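Local coordinates for TCR alpha chain (Gallus gallus, PDB 6LIR), which forms the alpha half of a chicken alpha-beta T-cell receptor, which probably recognises antigen presented by MHC molecules, at residues A[1-13]-A[98-110]. Numbering follows the deposited sequence.
Sequences QVQQEPSAETSEG and TFGTGTRLSVQPH
Gln-4 reaches across to the glycine-rich turn of 98-110 and illustrates how one buried amide can serve several backbone groups. The CG of Gln-4 lies anti to the carbonyl carbon (chi1 -64°) and the chain then runs extended, bringing OE1 3.0 Å from Gly-102 N in a weak, bent bond and packing it against Gly-100 CA at 3.3 Å. Further bonds hold this amide to strand 84-90: OE1 also accepts from Cys-87 N, and NE2 donates to Tyr-85 O, which fixes the rotation of the group. Thr-103 passes its OG1 3.4 Å from Gln-4 CB; this hydroxyl bonds to Glu-5 O, at a modelled length too short to be exact, and accepts from a water that in turn receives Glu-5 N. CG2 of Thr-103, anti to the backbone N, meets Ala-8 CB at 3.9 Å. Farther along, Thr-10 and Val-107 lie side by side, their CG2 methyls 4.0 Å apart, on the face turned to Ile-16 of strand 16-21. Near the N-terminus, Val-2 lays CG1 over Gly-100 and sets CG2 3.7 Å from Thr-98 CG2. Between Pro-6 and Glu-12, backbone bonds alternate in parallel register, from Arg-104 N to Pro-6 O through Glu-12 N to Gln-108 O. Such pairing of the N-terminal A' strand with strand G, beside the FGXG bulge, is characteristic of the immunoglobulin V-set sandwich.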
loop_
_atom_site.group_PDB
_atom_site.type_symbol
_atom_site.label_atom_id
_atom_site.label_comp_id
_atom_site.label_asym_id
_atom_site.label_seq_id
_atom_site.Cartn_x
_atom_site.Cartn_y
_atom_site.Cartn_z
ATOM N N GLN A 1 21.881 -5.169 9.484
ATOM C CA GLN A 1 23.033 -4.270 9.485
ATOM C C GLN A 1 22.596 -2.810 9.591
ATOM O O GLN A 1 23.197 -2.020 10.323
ATOM C CB GLN A 1 23.875 -4.472 8.225
ATOM C CG GLN A 1 25.313 -4.866 8.509
ATOM C CD GLN A 1 26.193 -4.823 7.274
ATOM O OE1 GLN A 1 25.734 -5.086 6.160
ATOM N NE2 GLN A 1 27.464 -4.487 7.466
ATOM N N VAL A 2 21.546 -2.455 8.858
ATOM C CA VAL A 2 20.990 -1.108 8.882
ATOM C C VAL A 2 19.631 -1.200 9.558
ATOM O O VAL A 2 18.670 -1.715 8.974
ATOM C CB VAL A 2 20.884 -0.511 7.472
ATOM C CG1 VAL A 2 20.385 0.911 7.546
ATOM C CG2 VAL A 2 22.238 -0.558 6.779
ATOM N N GLN A 3 19.550 -0.712 10.793
ATOM C CA GLN A 3 18.390 -0.924 11.648
ATOM C C GLN A 3 17.485 0.299 11.687
ATOM O O GLN A 3 17.955 1.438 11.765
ATOM C CB GLN A 3 18.823 -1.288 13.068
ATOM C CG GLN A 3 19.656 -2.553 13.143
ATOM C CD GLN A 3 20.545 -2.583 14.364
ATOM O OE1 GLN A 3 21.590 -1.932 14.401
ATOM N NE2 GLN A 3 20.137 -3.341 15.376
ATOM N N GLN A 4 16.179 0.045 11.652
ATOM C CA GLN A 4 15.150 1.068 11.749
ATOM C C GLN A 4 14.035 0.548 12.641
ATOM O O GLN A 4 13.801 -0.661 12.721
ATOM C CB GLN A 4 14.564 1.441 10.378
ATOM C CG GLN A 4 15.542 2.069 9.404
ATOM C CD GLN A 4 14.861 2.488 8.114
ATOM O OE1 GLN A 4 15.113 1.916 7.052
ATOM N NE2 GLN A 4 13.984 3.485 8.203
ATOM N N GLU A 5 13.344 1.463 13.308
ATOM C CA GLU A 5 12.187 1.051 14.083
ATOM C C GLU A 5 11.088 0.597 13.125
ATOM O O GLU A 5 10.872 1.229 12.087
ATOM C CB GLU A 5 11.679 2.201 14.950
ATOM C CG GLU A 5 12.635 2.619 16.054
ATOM C CD GLU A 5 12.978 1.475 16.987
ATOM O OE1 GLU A 5 12.143 1.148 17.858
ATOM O OE2 GLU A 5 14.081 0.903 16.855
ATOM N N PRO A 6 10.408 -0.513 13.422
ATOM C CA PRO A 6 9.410 -1.035 12.470
ATOM C C PRO A 6 8.289 -0.058 12.158
ATOM O O PRO A 6 7.810 -0.014 11.017
ATOM C CB PRO A 6 8.893 -2.303 13.169
ATOM C CG PRO A 6 9.222 -2.110 14.616
ATOM C CD PRO A 6 10.504 -1.339 14.638
ATOM N N SER A 7 7.838 0.719 13.140
ATOM C CA SER A 7 6.714 1.612 12.912
ATOM C C SER A 7 6.868 2.875 13.744
ATOM O O SER A 7 7.588 2.907 14.746
ATOM C CB SER A 7 5.382 0.924 13.230
ATOM O OG SER A 7 5.385 0.402 14.544
ATOM N N ALA A 8 6.168 3.918 13.307
ATOM C CA ALA A 8 6.113 5.189 14.012
ATOM C C ALA A 8 4.736 5.795 13.787
ATOM O O ALA A 8 4.065 5.505 12.792
ATOM C CB ALA A 8 7.207 6.151 13.539
ATOM N N GLU A 9 4.319 6.648 14.716
ATOM C CA GLU A 9 3.014 7.278 14.609
ATOM C C GLU A 9 3.087 8.698 15.147
ATOM O O GLU A 9 3.831 8.993 16.085
ATOM C CB GLU A 9 1.939 6.477 15.364
ATOM C CG GLU A 9 2.083 6.521 16.880
ATOM C CD GLU A 9 0.947 5.821 17.607
ATOM O OE1 GLU A 9 1.195 4.756 18.212
ATOM O OE2 GLU A 9 -0.190 6.339 17.578
ATOM N N THR A 10 2.295 9.572 14.538
ATOM C CA THR A 10 2.269 10.978 14.910
ATOM C C THR A 10 0.935 11.560 14.475
ATOM O O THR A 10 0.262 11.028 13.590
ATOM C CB THR A 10 3.429 11.760 14.281
ATOM O OG1 THR A 10 3.519 13.054 14.889
ATOM C CG2 THR A 10 3.214 11.929 12.785
ATOM N N SER A 11 0.555 12.650 15.123
ATOM C CA SER A 11 -0.644 13.368 14.731
ATOM C C SER A 11 -0.288 14.405 13.676
ATOM O O SER A 11 0.845 14.891 13.611
ATOM C CB SER A 11 -1.300 14.042 15.936
ATOM O OG SER A 11 -0.546 15.162 16.361
ATOM N N GLU A 12 -1.273 14.733 12.843
ATOM C CA GLU A 12 -1.100 15.723 11.789
ATOM C C GLU A 12 -0.544 17.023 12.356
ATOM O O GLU A 12 -1.028 17.531 13.369
ATOM C CB GLU A 12 -2.438 15.979 11.094
ATOM C CG GLU A 12 -2.321 16.599 9.714
ATOM C CD GLU A 12 -3.585 16.415 8.894
ATOM O OE1 GLU A 12 -4.662 16.232 9.501
ATOM O OE2 GLU A 12 -3.500 16.443 7.646
ATOM N N GLY A 13 0.519 17.525 11.729
ATOM C CA GLY A 13 1.170 18.741 12.166
ATOM C C GLY A 13 2.172 18.583 13.289
ATOM O O GLY A 13 2.917 19.531 13.565
ATOM N N THR A 98 23.101 -0.386 0.946
ATOM C CA THR A 98 22.423 -1.299 1.857
ATOM C C THR A 98 21.230 -0.586 2.473
ATOM O O THR A 98 21.391 0.457 3.118
ATOM C CB THR A 98 23.372 -1.805 2.946
ATOM O OG1 THR A 98 24.503 -2.440 2.335
ATOM C CG2 THR A 98 22.664 -2.808 3.836
ATOM N N PHE A 99 20.044 -1.161 2.294
ATOM C CA PHE A 99 18.803 -0.561 2.756
ATOM C C PHE A 99 18.475 -0.982 4.180
ATOM O O PHE A 99 18.764 -2.104 4.604
ATOM C CB PHE A 99 17.640 -0.953 1.842
ATOM C CG PHE A 99 17.533 -0.108 0.611
ATOM C CD1 PHE A 99 16.791 1.061 0.622
ATOM C CD2 PHE A 99 18.174 -0.483 -0.559
ATOM C CE1 PHE A 99 16.692 1.844 -0.511
ATOM C CE2 PHE A 99 18.078 0.293 -1.698
ATOM C CZ PHE A 99 17.335 1.459 -1.674
ATOM N N GLY A 100 17.814 -0.081 4.897
ATOM C CA GLY A 100 17.289 -0.399 6.202
ATOM C C GLY A 100 16.003 -1.189 6.103
ATOM O O GLY A 100 15.436 -1.386 5.030
ATOM N N THR A 101 15.548 -1.674 7.255
ATOM C CA THR A 101 14.349 -2.499 7.294
ATOM C C THR A 101 13.074 -1.694 7.059
ATOM O O THR A 101 12.015 -2.292 6.853
ATOM C CB THR A 101 14.266 -3.234 8.627
ATOM O OG1 THR A 101 14.658 -2.351 9.682
ATOM C CG2 THR A 101 15.186 -4.448 8.616
ATOM N N GLY A 102 13.143 -0.365 7.102
ATOM C CA GLY A 102 11.984 0.461 6.838
ATOM C C GLY A 102 11.155 0.767 8.065
ATOM O O GLY A 102 10.929 -0.109 8.907
ATOM N N THR A 103 10.720 2.018 8.191
ATOM C CA THR A 103 9.859 2.452 9.283
ATOM C C THR A 103 8.512 2.867 8.707
ATOM O O THR A 103 8.446 3.749 7.843
ATOM C CB THR A 103 10.501 3.599 10.064
ATOM O OG1 THR A 103 11.673 3.109 10.731
ATOM C CG2 THR A 103 9.527 4.147 11.106
ATOM N N ARG A 104 7.445 2.236 9.186
ATOM C CA ARG A 104 6.100 2.479 8.672
ATOM C C ARG A 104 5.490 3.630 9.461
ATOM O O ARG A 104 5.139 3.466 10.633
ATOM C CB ARG A 104 5.221 1.236 8.776
ATOM C CG ARG A 104 3.837 1.505 8.263
ATOM C CD ARG A 104 2.970 0.276 8.030
ATOM N NE ARG A 104 1.643 0.728 7.802
ATOM C CZ ARG A 104 1.134 1.064 6.615
ATOM N NH1 ARG A 104 -0.105 1.515 6.448
ATOM N NH2 ARG A 104 1.882 0.925 5.528
ATOM N N LEU A 105 5.374 4.795 8.828
ATOM C CA LEU A 105 4.853 5.976 9.504
ATOM C C LEU A 105 3.343 6.061 9.327
ATOM O O LEU A 105 2.829 5.940 8.211
ATOM C CB LEU A 105 5.508 7.258 8.982
ATOM C CG LEU A 105 4.904 8.546 9.566
ATOM C CD1 LEU A 105 5.062 8.572 11.082
ATOM C CD2 LEU A 105 5.499 9.799 8.933
ATOM N N SER A 106 2.646 6.273 10.435
ATOM C CA SER A 106 1.208 6.488 10.463
ATOM C C SER A 106 0.965 7.908 10.951
ATOM O O SER A 106 1.582 8.339 11.930
ATOM C CB SER A 106 0.513 5.481 11.385
ATOM O OG SER A 106 0.112 4.326 10.670
ATOM N N VAL A 107 0.089 8.635 10.265
ATOM C CA VAL A 107 -0.190 10.027 10.594
ATOM C C VAL A 107 -1.680 10.142 10.872
ATOM O O VAL A 107 -2.506 9.915 9.979
ATOM C CB VAL A 107 0.230 10.981 9.465
ATOM C CG1 VAL A 107 -0.156 12.419 9.805
ATOM C CG2 VAL A 107 1.724 10.869 9.199
ATOM N N GLN A 108 -2.018 10.502 12.109
ATOM C CA GLN A 108 -3.403 10.548 12.549
ATOM C C GLN A 108 -3.950 11.954 12.407
ATOM O O GLN A 108 -3.463 12.872 13.087
ATOM C CB GLN A 108 -3.522 10.080 13.993
ATOM C CG GLN A 108 -3.260 8.597 14.176
ATOM C CD GLN A 108 -2.353 8.310 15.350
ATOM O OE1 GLN A 108 -1.462 7.464 15.270
ATOM N NE2 GLN A 108 -2.571 9.016 16.454
ATOM N N PRO A 109 -4.961 12.168 11.573
ATOM C CA PRO A 109 -5.569 13.496 11.465
ATOM C C PRO A 109 -6.323 13.862 12.732
ATOM O O PRO A 109 -6.705 13.010 13.536
ATOM C CB PRO A 109 -6.526 13.363 10.274
ATOM C CG PRO A 109 -6.143 12.079 9.584
ATOM C CD PRO A 109 -5.569 11.199 10.648
ATOM N N HIS A 110 -6.502 15.167 12.924
ATOM C CA HIS A 110 -7.289 15.643 14.052
ATOM C C HIS A 110 -8.754 15.526 13.688
ATOM O O HIS A 110 -9.165 15.892 12.585
ATOM C CB HIS A 110 -6.961 17.092 14.417
ATOM C CG HIS A 110 -7.417 17.478 15.792
ATOM N ND1 HIS A 110 -8.113 18.640 16.053
ATOM C CD2 HIS A 110 -7.288 16.845 16.983
ATOM C CE1 HIS A 110 -8.389 18.707 17.343
ATOM N NE2 HIS A 110 -7.901 17.630 17.930
HETATM O O HOH W 1 20.042 -3.853 6.724
HETATM O O HOH W 2 15.873 -3.218 11.980
HETATM O O HOH W 3 13.337 4.116 12.632
#